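Taurine:2-oxoglutarate aminotransferase (Bifidobacterium kashiwanohense PV20-2, PDB 6JIX) probably catalyses the pyridoxal 5'-phosphate-dependent transfer of an amino group from taurine to 2-oxoglutarate. Local coordinates at residues A[137-142]-A[216-221]; A[151-156]-A[169-174]; A[176-181]-A[226-231]. All coordinates share one frame; numbering follows the deposited sequence.

Contact 1 (A[137-142]-A[216-221]). With PLP (pyridoxal-5'-phosphate), chain G.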
loop_
_atom_site.group_PDB
_atom_site.type_symbol
_atom_site.label_atom_id
_atom_site.label_comp_id
_atom_site.label_asym_id
_atom_site.label_seq_id
_atom_site.Cartn_x
_atom_site.Cartn_y
_atom_site.Cartn_z
ATOM N N PHE A 137 8.194 8.766 -18.631
ATOM C CA PHE A 137 9.652 8.681 -18.632
ATOM C C PHE A 137 10.165 8.570 -17.201
ATOM O O PHE A 137 9.705 9.291 -16.304
ATOM C CB PHE A 137 10.272 9.920 -19.296
ATOM C CG PHE A 137 10.494 9.781 -20.783
ATOM C CD1 PHE A 137 9.483 9.331 -21.614
ATOM C CD2 PHE A 137 11.714 10.114 -21.346
ATOM C CE1 PHE A 137 9.687 9.196 -22.984
ATOM C CE2 PHE A 137 11.930 9.990 -22.725
ATOM C CZ PHE A 137 10.910 9.525 -23.545
ATOM N N SER A 138 11.144 7.690 -16.989
ATOM C CA SER A 138 11.784 7.628 -15.679
ATOM C C SER A 138 13.213 7.134 -15.835
ATOM O O SER A 138 13.590 6.574 -16.871
ATOM C CB SER A 138 11.013 6.742 -14.700
ATOM O OG SER A 138 10.670 5.509 -15.286
ATOM N N CYS A 139 13.999 7.330 -14.776
ATOM C CA CYS A 139 15.434 7.092 -14.848
ATOM C C CYS A 139 15.757 5.623 -14.626
ATOM O O CYS A 139 15.119 4.947 -13.810
ATOM C CB CYS A 139 16.176 7.922 -13.807
ATOM S SG CYS A 139 15.779 9.652 -13.803
ATOM N N TYR A 140 16.779 5.144 -15.343
ATOM C CA TYR A 140 17.303 3.800 -15.108
ATOM C C TYR A 140 17.880 3.668 -13.699
ATOM O O TYR A 140 17.728 2.625 -13.054
ATOM C CB TYR A 140 18.373 3.462 -16.149
ATOM C CG TYR A 140 17.852 2.879 -17.444
ATOM C CD1 TYR A 140 17.111 1.707 -17.457
ATOM C CD2 TYR A 140 18.111 3.497 -18.664
ATOM C CE1 TYR A 140 16.631 1.169 -18.663
ATOM C CE2 TYR A 140 17.642 2.964 -19.870
ATOM C CZ TYR A 140 16.909 1.801 -19.867
ATOM O OH TYR A 140 16.439 1.269 -21.060
ATOM N N ARG A 141 18.542 4.716 -13.201
ATOM C CA ARG A 141 19.098 4.707 -11.845
ATOM C C ARG A 141 18.055 5.293 -10.901
ATOM O O ARG A 141 18.107 6.459 -10.495
ATOM C CB ARG A 141 20.399 5.493 -11.791
ATOM C CG ARG A 141 21.648 4.733 -12.178
ATOM C CD ARG A 141 22.757 5.727 -12.541
ATOM N NE ARG A 141 24.025 5.085 -12.877
ATOM C CZ ARG A 141 24.857 5.521 -13.818
ATOM N NH1 ARG A 141 24.557 6.604 -14.518
ATOM N NH2 ARG A 141 25.994 4.879 -14.053
ATOM N N SER A 142 17.105 4.448 -10.518
ATOM C CA SER A 142 15.988 4.902 -9.699
ATOM C C SER A 142 15.249 3.699 -9.136
ATOM O O SER A 142 15.297 2.595 -9.700
ATOM C CB SER A 142 15.023 5.784 -10.510
ATOM O OG SER A 142 14.097 5.011 -11.269
ATOM N N ILE A 216 7.434 13.009 -16.641
ATOM C CA ILE A 216 8.753 12.523 -16.298
ATOM C C ILE A 216 8.764 12.334 -14.790
ATOM O O ILE A 216 8.464 13.271 -14.035
ATOM C CB ILE A 216 9.843 13.505 -16.742
ATOM C CG1 ILE A 216 9.966 13.512 -18.263
ATOM C CG2 ILE A 216 11.182 13.148 -16.094
ATOM C CD1 ILE A 216 11.068 14.424 -18.742
ATOM N N LEU A 217 9.093 11.125 -14.346
ATOM C CA LEU A 217 9.092 10.796 -12.930
ATOM C C LEU A 217 10.523 10.541 -12.467
ATOM O O LEU A 217 11.201 9.649 -12.991
ATOM C CB LEU A 217 8.205 9.574 -12.679
ATOM C CG LEU A 217 8.378 8.779 -11.385
ATOM C CD1 LEU A 217 7.988 9.612 -10.160
ATOM C CD2 LEU A 217 7.541 7.527 -11.470
ATOM N N MET A 218 10.990 11.328 -11.498
ATOM C CA MET A 218 12.347 11.143 -10.992
ATOM C C MET A 218 12.403 11.406 -9.500
ATOM O O MET A 218 11.698 12.277 -8.987
ATOM C CB MET A 218 13.416 11.964 -11.748
ATOM C CG MET A 218 13.020 13.262 -12.323
ATOM S SD MET A 218 14.110 13.670 -13.727
ATOM C CE MET A 218 15.767 13.505 -13.071
ATOM N N GLU A 219 13.179 10.574 -8.803
ATOM C CA GLU A 219 13.595 10.893 -7.441
ATOM C C GLU A 219 14.301 12.238 -7.411
ATOM O O GLU A 219 15.248 12.478 -8.178
ATOM C CB GLU A 219 14.553 9.829 -6.904
ATOM C CG GLU A 219 13.956 8.497 -6.539
ATOM C CD GLU A 219 15.025 7.477 -6.135
ATOM O OE1 GLU A 219 15.289 7.352 -4.915
ATOM O OE2 GLU A 219 15.592 6.801 -7.026
ATOM N N SER A 220 13.878 13.097 -6.481
ATOM C CA SER A 220 14.503 14.417 -6.370
ATOM C C SER A 220 16.023 14.293 -6.315
ATOM O O SER A 220 16.743 14.912 -7.109
ATOM C CB SER A 220 13.973 15.147 -5.129
ATOM O OG SER A 220 12.585 15.455 -5.237
ATOM N N ILE A 221 16.519 13.428 -5.432
ATOM C CA ILE A 221 17.905 12.976 -5.414
ATOM C C ILE A 221 17.849 11.462 -5.341
ATOM O O ILE A 221 17.197 10.917 -4.443
ATOM C CB ILE A 221 18.686 13.539 -4.212
ATOM C CG1 ILE A 221 18.914 15.037 -4.380
ATOM C CG2 ILE A 221 20.030 12.817 -4.060
ATOM C CD1 ILE A 221 19.175 15.770 -3.061
HETATM N N1 PLP G . 10.400 5.734 -3.869
HETATM C C2 PLP G . 11.600 5.794 -3.284
HETATM C C2A PLP G . 12.557 6.931 -3.595
HETATM C C3 PLP G . 12.002 4.794 -2.364
HETATM O O3 PLP G . 13.238 4.827 -1.747
HETATM C C4 PLP G . 11.149 3.757 -2.060
HETATM C C4A PLP G . 11.622 2.678 -1.042
HETATM O O4A PLP G . 12.822 2.447 -0.892
HETATM C C5 PLP G . 9.875 3.736 -2.708
HETATM C C6 PLP G . 9.522 4.749 -3.609
HETATM C C5A PLP G . 8.866 2.573 -2.387
HETATM O O4P PLP G . 8.286 2.902 -1.165
HETATM P P PLP G . 7.469 1.773 -0.325
HETATM O O1P PLP G . 6.771 2.387 0.808
HETATM O O2P PLP G . 6.373 1.191 -1.126
HETATM O O3P PLP G . 8.545 0.567 0.143
HETATM O O HOH W 1 13.187 8.038 -12.156
#
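F137-C139 and I216-E219 run side by side as parallel strands, with axes 4.7 Å apart at their closest and N-to-C directions 21° apart. F137 pairs with I216. L217 N donates to F137 O at 2.8 Å. Beyond this pair the strands diverge and a water takes over. It accepts from C139 N at 2.8 Å and donates to L217 O at 2.7 Å, so both backbone groups are satisfied without touching.

F137 and I216 put their side chains on the same face. CB of F137 packs on CG1 of I216 at 3.8 Å, while the phenyl ring turns off toward helix 190-208. On that face C139 SG touches M218, meeting both CB and the terminal CE; the bend at chi3 (-52°) folds the methionine back. Helix 234-245 covers I216 and M218. S138 and L217 face the other way, where S138 OG has A153 as its partner.

These are neighbouring strands of the mixed seven-stranded sheet in the large domain of fold type I aminotransferases, to which class III belongs. As is usual there, the cofactor lies beyond the C-terminal ends of such parallel strands. E219 ends its strand and is part of the pyridoxal phosphate pocket. Its chain is extended beyond CG (chi2 175°), and CG lies 3.6 Å from the cofactor methyl C2A. OE2 reaches across to the S142 backbone. The carboxylate takes one main-chain amide from just beyond each segment, Y143 N at OE2 and G223 N at OE1. S142 OG in turn donates to C139 O at 2.7 Å, which ties the turn at 140-142 back to the strand end.

Contact 2 (A[151-156]-A[169-174])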
loop_
_atom_site.group_PDB
_atom_site.type_symbol
_atom_site.label_atom_id
_atom_site.label_comp_id
_atom_site.label_asym_id
_atom_site.label_seq_id
_atom_site.Cartn_x
_atom_site.Cartn_y
_atom_site.Cartn_z
ATOM N N SER A 151 7.072 -0.577 -10.237
ATOM C CA SER A 151 8.263 -1.349 -10.570
ATOM C C SER A 151 8.610 -1.221 -12.046
ATOM O O SER A 151 9.794 -1.175 -12.400
ATOM C CB SER A 151 8.074 -2.819 -10.188
ATOM O OG SER A 151 9.314 -3.506 -10.214
ATOM N N ASN A 152 7.600 -1.152 -12.924
ATOM C CA ASN A 152 7.885 -0.850 -14.321
ATOM C C ASN A 152 8.507 0.536 -14.451
ATOM O O ASN A 152 9.390 0.754 -15.293
ATOM C CB ASN A 152 6.617 -0.961 -15.168
ATOM C CG ASN A 152 6.425 -2.345 -15.746
ATOM O OD1 ASN A 152 6.996 -2.699 -16.788
ATOM N ND2 ASN A 152 5.621 -3.140 -15.070
ATOM N N ALA A 153 8.078 1.482 -13.612
ATOM C CA ALA A 153 8.688 2.805 -13.640
ATOM C C ALA A 153 10.083 2.810 -13.024
ATOM O O ALA A 153 10.896 3.679 -13.366
ATOM C CB ALA A 153 7.792 3.815 -12.921
ATOM N N SER A 154 10.388 1.851 -12.151
ATOM C CA SER A 154 11.688 1.807 -11.489
ATOM C C SER A 154 12.782 1.343 -12.442
ATOM O O SER A 154 12.557 0.488 -13.309
ATOM C CB SER A 154 11.627 0.888 -10.277
ATOM O OG SER A 154 10.736 1.441 -9.338
ATOM N N GLY A 155 13.973 1.917 -12.273
ATOM C CA GLY A 155 15.117 1.587 -13.107
ATOM C C GLY A 155 15.922 0.370 -12.689
ATOM O O GLY A 155 16.375 -0.399 -13.553
ATOM N N ASP A 156 16.123 0.169 -11.384
ATOM C CA ASP A 156 17.077 -0.856 -10.983
ATOM C C ASP A 156 16.484 -2.254 -11.202
ATOM O O ASP A 156 15.289 -2.434 -11.469
ATOM C CB ASP A 156 17.575 -0.631 -9.541
ATOM C CG ASP A 156 16.508 -0.891 -8.453
ATOM O OD1 ASP A 156 16.583 -0.216 -7.391
ATOM O OD2 ASP A 156 15.623 -1.769 -8.637
ATOM N N PRO A 169 2.992 -1.246 -20.869
ATOM C CA PRO A 169 3.260 -0.274 -21.935
ATOM C C PRO A 169 3.356 1.152 -21.409
ATOM O O PRO A 169 2.756 1.522 -20.395
ATOM C CB PRO A 169 2.062 -0.437 -22.885
ATOM C CG PRO A 169 1.339 -1.664 -22.424
ATOM C CD PRO A 169 1.634 -1.797 -20.962
ATOM N N GLY A 170 4.109 1.965 -22.135
ATOM C CA GLY A 170 4.173 3.375 -21.835
ATOM C C GLY A 170 5.208 3.758 -20.813
ATOM O O GLY A 170 5.133 4.863 -20.266
ATOM N N PHE A 171 6.165 2.883 -20.530
ATOM C CA PHE A 171 7.214 3.157 -19.557
ATOM C C PHE A 171 8.555 3.194 -20.286
ATOM O O PHE A 171 9.139 2.143 -20.572
ATOM C CB PHE A 171 7.207 2.114 -18.449
ATOM C CG PHE A 171 6.078 2.277 -17.492
ATOM C CD1 PHE A 171 6.175 3.179 -16.437
ATOM C CD2 PHE A 171 4.900 1.535 -17.651
ATOM C CE1 PHE A 171 5.119 3.336 -15.553
ATOM C CE2 PHE A 171 3.832 1.687 -16.773
ATOM C CZ PHE A 171 3.936 2.581 -15.722
ATOM N N VAL A 172 9.045 4.408 -20.552
ATOM C CA VAL A 172 10.309 4.642 -21.237
ATOM C C VAL A 172 11.358 5.073 -20.220
ATOM O O VAL A 172 11.129 6.000 -19.429
ATOM C CB VAL A 172 10.159 5.710 -22.332
ATOM C CG1 VAL A 172 11.418 5.756 -23.194
ATOM C CG2 VAL A 172 8.954 5.434 -23.177
ATOM N N HIS A 173 12.524 4.435 -20.264
ATOM C CA HIS A 173 13.595 4.700 -19.318
ATOM C C HIS A 173 14.719 5.471 -19.987
ATOM O O HIS A 173 15.111 5.161 -21.116
ATOM C CB HIS A 173 14.112 3.389 -18.729
ATOM C CG HIS A 173 13.092 2.687 -17.895
ATOM N ND1 HIS A 173 12.318 1.653 -18.377
ATOM C CD2 HIS A 173 12.678 2.906 -16.623
ATOM C CE1 HIS A 173 11.489 1.247 -17.430
ATOM N NE2 HIS A 173 11.687 1.990 -16.356
ATOM N N PHE A 174 15.222 6.489 -19.293
ATOM C CA PHE A 174 16.384 7.234 -19.750
ATOM C C PHE A 174 17.495 7.158 -18.719
ATOM O O PHE A 174 17.246 7.071 -17.514
ATOM C CB PHE A 174 16.066 8.714 -20.065
ATOM C CG PHE A 174 15.645 9.542 -18.880
ATOM C CD1 PHE A 174 14.415 9.330 -18.255
ATOM C CD2 PHE A 174 16.450 10.581 -18.429
ATOM C CE1 PHE A 174 14.017 10.125 -17.181
ATOM C CE2 PHE A 174 16.074 11.365 -17.357
ATOM C CZ PHE A 174 14.854 11.150 -16.735
#
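This is a helix-on-sheet contact, in which the last turn of helix 148-153 rests on strand 171-174, an outermost strand of the large seven-stranded sheet. Two alternate residues of the strand, F171 and H173, point at the helix end. V172, between them, points away, toward helix 190-208 on the far side.

F171 receives N152 and A153. CB of N152 stands over one face of the phenyl ring, 4.0 Å from its centroid and 15° off the ring normal, a CH-pi contact. CB of A153 meets the same ring further out, at CE1, 3.8 Å away. The ring is brought there by a first torsion of -74°, with CG anti to the carbonyl carbon. F171 also packs on I148 of the second subunit, so the contact borders the dimer interface. The amide of N152 takes no part in the ring packing: its ND2 donates to I148 O one turn back, and its OD1 accepts from A168 N, just ahead of the strand segment.

H173 comes up edge-on. The carbonyls of N152 and A153 lie at the rim of its imidazole, near the ring plane. The ring of Y140 meets the imidazole. NE2 is 2.8 Å from N152 O, but the angle at the hydrogen is only 122°, so the bond is weak. S154, where the chain leaves the helix, turns its side chain away from the strand, and its hydroxyl holds H144 N.

The carbonyls at a helix C-terminus lack the amides of a following turn. Here S138 OG serves A153 O, and H173 offers a bent bond to N152 O. That bond, if made, needs the hydrogen on NE2. The helix-end carbonyls would favour a polar N-H there, while nearby R159 probably tempers any gain from full protonation.

Contact 3 (A[176-181]-A[226-231])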
loop_
_atom_site.group_PDB
_atom_site.type_symbol
_atom_site.label_atom_id
_atom_site.label_comp_id
_atom_site.label_asym_id
_atom_site.label_seq_id
_atom_site.Cartn_x
_atom_site.Cartn_y
_atom_site.Cartn_z
ATOM N N ASN A 176 20.242 8.495 -16.360
ATOM C CA ASN A 176 20.644 9.698 -15.645
ATOM C C ASN A 176 22.106 9.598 -15.232
ATOM O O ASN A 176 22.638 8.495 -15.073
ATOM C CB ASN A 176 19.779 9.942 -14.395
ATOM C CG ASN A 176 19.478 8.667 -13.606
ATOM O OD1 ASN A 176 19.579 7.547 -14.120
ATOM N ND2 ASN A 176 19.077 8.840 -12.347
ATOM N N PRO A 177 22.778 10.736 -15.053
ATOM C CA PRO A 177 24.220 10.707 -14.773
ATOM C C PRO A 177 24.508 10.337 -13.329
ATOM O O PRO A 177 23.867 10.831 -12.398
ATOM C CB PRO A 177 24.664 12.148 -15.058
ATOM C CG PRO A 177 23.450 12.955 -14.728
ATOM C CD PRO A 177 22.262 12.113 -15.152
ATOM N N ASN A 178 25.486 9.454 -13.160
ATOM C CA ASN A 178 26.133 9.206 -11.876
ATOM C C ASN A 178 27.554 9.712 -12.063
ATOM O O ASN A 178 28.426 8.976 -12.526
ATOM C CB ASN A 178 26.117 7.728 -11.479
ATOM C CG ASN A 178 26.794 7.463 -10.109
ATOM O OD1 ASN A 178 27.547 8.290 -9.586
ATOM N ND2 ASN A 178 26.527 6.291 -9.544
ATOM N N MET A 179 27.777 10.976 -11.694
ATOM C CA MET A 179 28.993 11.676 -12.100
ATOM C C MET A 179 30.251 10.849 -11.863
ATOM O O MET A 179 31.047 10.646 -12.784
ATOM C CB MET A 179 29.079 13.018 -11.389
ATOM C CG MET A 179 28.444 14.088 -12.216
ATOM S SD MET A 179 28.612 15.688 -11.462
ATOM C CE MET A 179 29.649 16.486 -12.688
ATOM N N TYR A 180 30.457 10.356 -10.638
ATOM C CA TYR A 180 31.678 9.602 -10.373
ATOM C C TYR A 180 31.769 8.355 -11.250
ATOM O O TYR A 180 32.780 8.132 -11.925
ATOM C CB TYR A 180 31.777 9.232 -8.898
ATOM C CG TYR A 180 33.046 8.468 -8.605
ATOM C CD1 TYR A 180 34.224 9.130 -8.241
ATOM C CD2 TYR A 180 33.086 7.078 -8.727
ATOM C CE1 TYR A 180 35.394 8.423 -7.995
ATOM C CE2 TYR A 180 34.257 6.362 -8.476
ATOM C CZ TYR A 180 35.402 7.035 -8.118
ATOM O OH TYR A 180 36.554 6.305 -7.885
ATOM N N GLU A 181 30.715 7.528 -11.269
ATOM C CA GLU A 181 30.787 6.263 -11.999
ATOM C C GLU A 181 30.909 6.457 -13.515
ATOM O O GLU A 181 31.272 5.512 -14.229
ATOM C CB GLU A 181 29.571 5.404 -11.664
ATOM C CG GLU A 181 29.572 4.850 -10.237
ATOM C CD GLU A 181 28.534 3.767 -10.019
ATOM O OE1 GLU A 181 28.049 3.207 -11.024
ATOM O OE2 GLU A 181 28.211 3.479 -8.842
ATOM N N GLY A 226 22.051 5.196 -4.141
ATOM C CA GLY A 226 23.354 5.737 -3.793
ATOM C C GLY A 226 23.496 7.214 -3.496
ATOM O O GLY A 226 24.605 7.730 -3.566
ATOM N N VAL A 227 22.413 7.904 -3.157
ATOM C CA VAL A 227 22.470 9.345 -2.906
ATOM C C VAL A 227 23.235 9.996 -4.046
ATOM O O VAL A 227 24.247 10.670 -3.830
ATOM C CB VAL A 227 23.120 9.663 -1.543
ATOM C CG1 VAL A 227 22.887 11.107 -1.163
ATOM C CG2 VAL A 227 22.558 8.751 -0.468
ATOM N N ILE A 228 22.742 9.818 -5.267
ATOM C CA ILE A 228 23.453 10.266 -6.466
ATOM C C ILE A 228 23.036 11.714 -6.705
ATOM O O ILE A 228 22.103 12.006 -7.453
ATOM C CB ILE A 228 23.178 9.365 -7.668
ATOM C CG1 ILE A 228 23.241 7.891 -7.239
ATOM C CG2 ILE A 228 24.206 9.620 -8.765
ATOM C CD1 ILE A 228 22.495 6.938 -8.144
ATOM N N LEU A 229 23.746 12.628 -6.048
ATOM C CA LEU A 229 23.527 14.050 -6.244
ATOM C C LEU A 229 23.644 14.390 -7.730
ATOM O O LEU A 229 24.620 13.984 -8.374
ATOM C CB LEU A 229 24.540 14.857 -5.438
ATOM C CG LEU A 229 24.545 14.529 -3.945
ATOM C CD1 LEU A 229 25.725 15.190 -3.250
ATOM C CD2 LEU A 229 23.199 14.922 -3.286
ATOM N N PRO A 230 22.669 15.095 -8.298
ATOM C CA PRO A 230 22.717 15.435 -9.726
ATOM C C PRO A 230 23.730 16.527 -10.000
ATOM O O PRO A 230 24.018 17.350 -9.116
ATOM C CB PRO A 230 21.291 15.933 -10.009
ATOM C CG PRO A 230 20.844 16.481 -8.692
ATOM C CD PRO A 230 21.423 15.542 -7.666
ATOM N N PRO A 231 24.274 16.591 -11.221
ATOM C CA PRO A 231 25.106 17.736 -11.592
ATOM C C PRO A 231 24.303 19.026 -11.529
ATOM O O PRO A 231 23.086 19.031 -11.727
ATOM C CB PRO A 231 25.539 17.415 -13.031
ATOM C CG PRO A 231 24.525 16.391 -13.527
ATOM C CD PRO A 231 24.211 15.586 -12.306
HETATM O O HOH W 2 25.626 12.740 -10.658
#
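A single water does the polar work between N176-E181 and G226-P231, and the direct contacts are van der Waals: a methyl on an amide, and proline and thioether packing. The water donates to P177 O and to L229 O, at 2.8 Å from the latter, and accepts from M179 N at 3.0 Å. Three backbone groups from the two segments are thus joined at one point. Both belong to connections of the large domain of this fold type I aminotransferase. Residues 176-181 follow strand 171-174, and residues 226-231 link strand 213-219 to helix 234-245. An inverse gamma turn centred on I228 shapes the second of these.

That turn presents CG2 of I228 to N178. The methyl lies against the amide group, 3.6 Å from CG, and the two side chains cross at about a right angle. N178 holds its amide there with CG anti to the backbone N (chi1 -180°), while its backbone N donates to D182 OD2. Further along, P231 meets two residues of the first segment. Its CD and CG touch CG of P177, with CD to CG at 3.7 Å. Helix 190-208 borders this patch, through V193 and Y197 against P177 and T194 against P231. The thioether of M179 makes the second touch, with SD 3.9 Å from CB of P231.

All three contacts are buried and belong to the large domain. Contacts 1 and 2 reach the same sheet, contact 1 by pairing two of its strands and contact 2 by laying a helix end on its outermost strand within the chain. Their centres are 9 Å apart, and they touch through the neighbouring strands 135-139 and 171-174. Contact 1 is strand pairing close to the cofactor. Contact 2 lies at the sheet edge near the second subunit and relies on aromatic side chains. Contact 3 joins loops away from the annotated sites, with prolines and a water in place of regular bonding. R141, bonded to N176 O, ties contact 1 to contact 3, whereas contacts 2 and 3 adjoin only through the sequence.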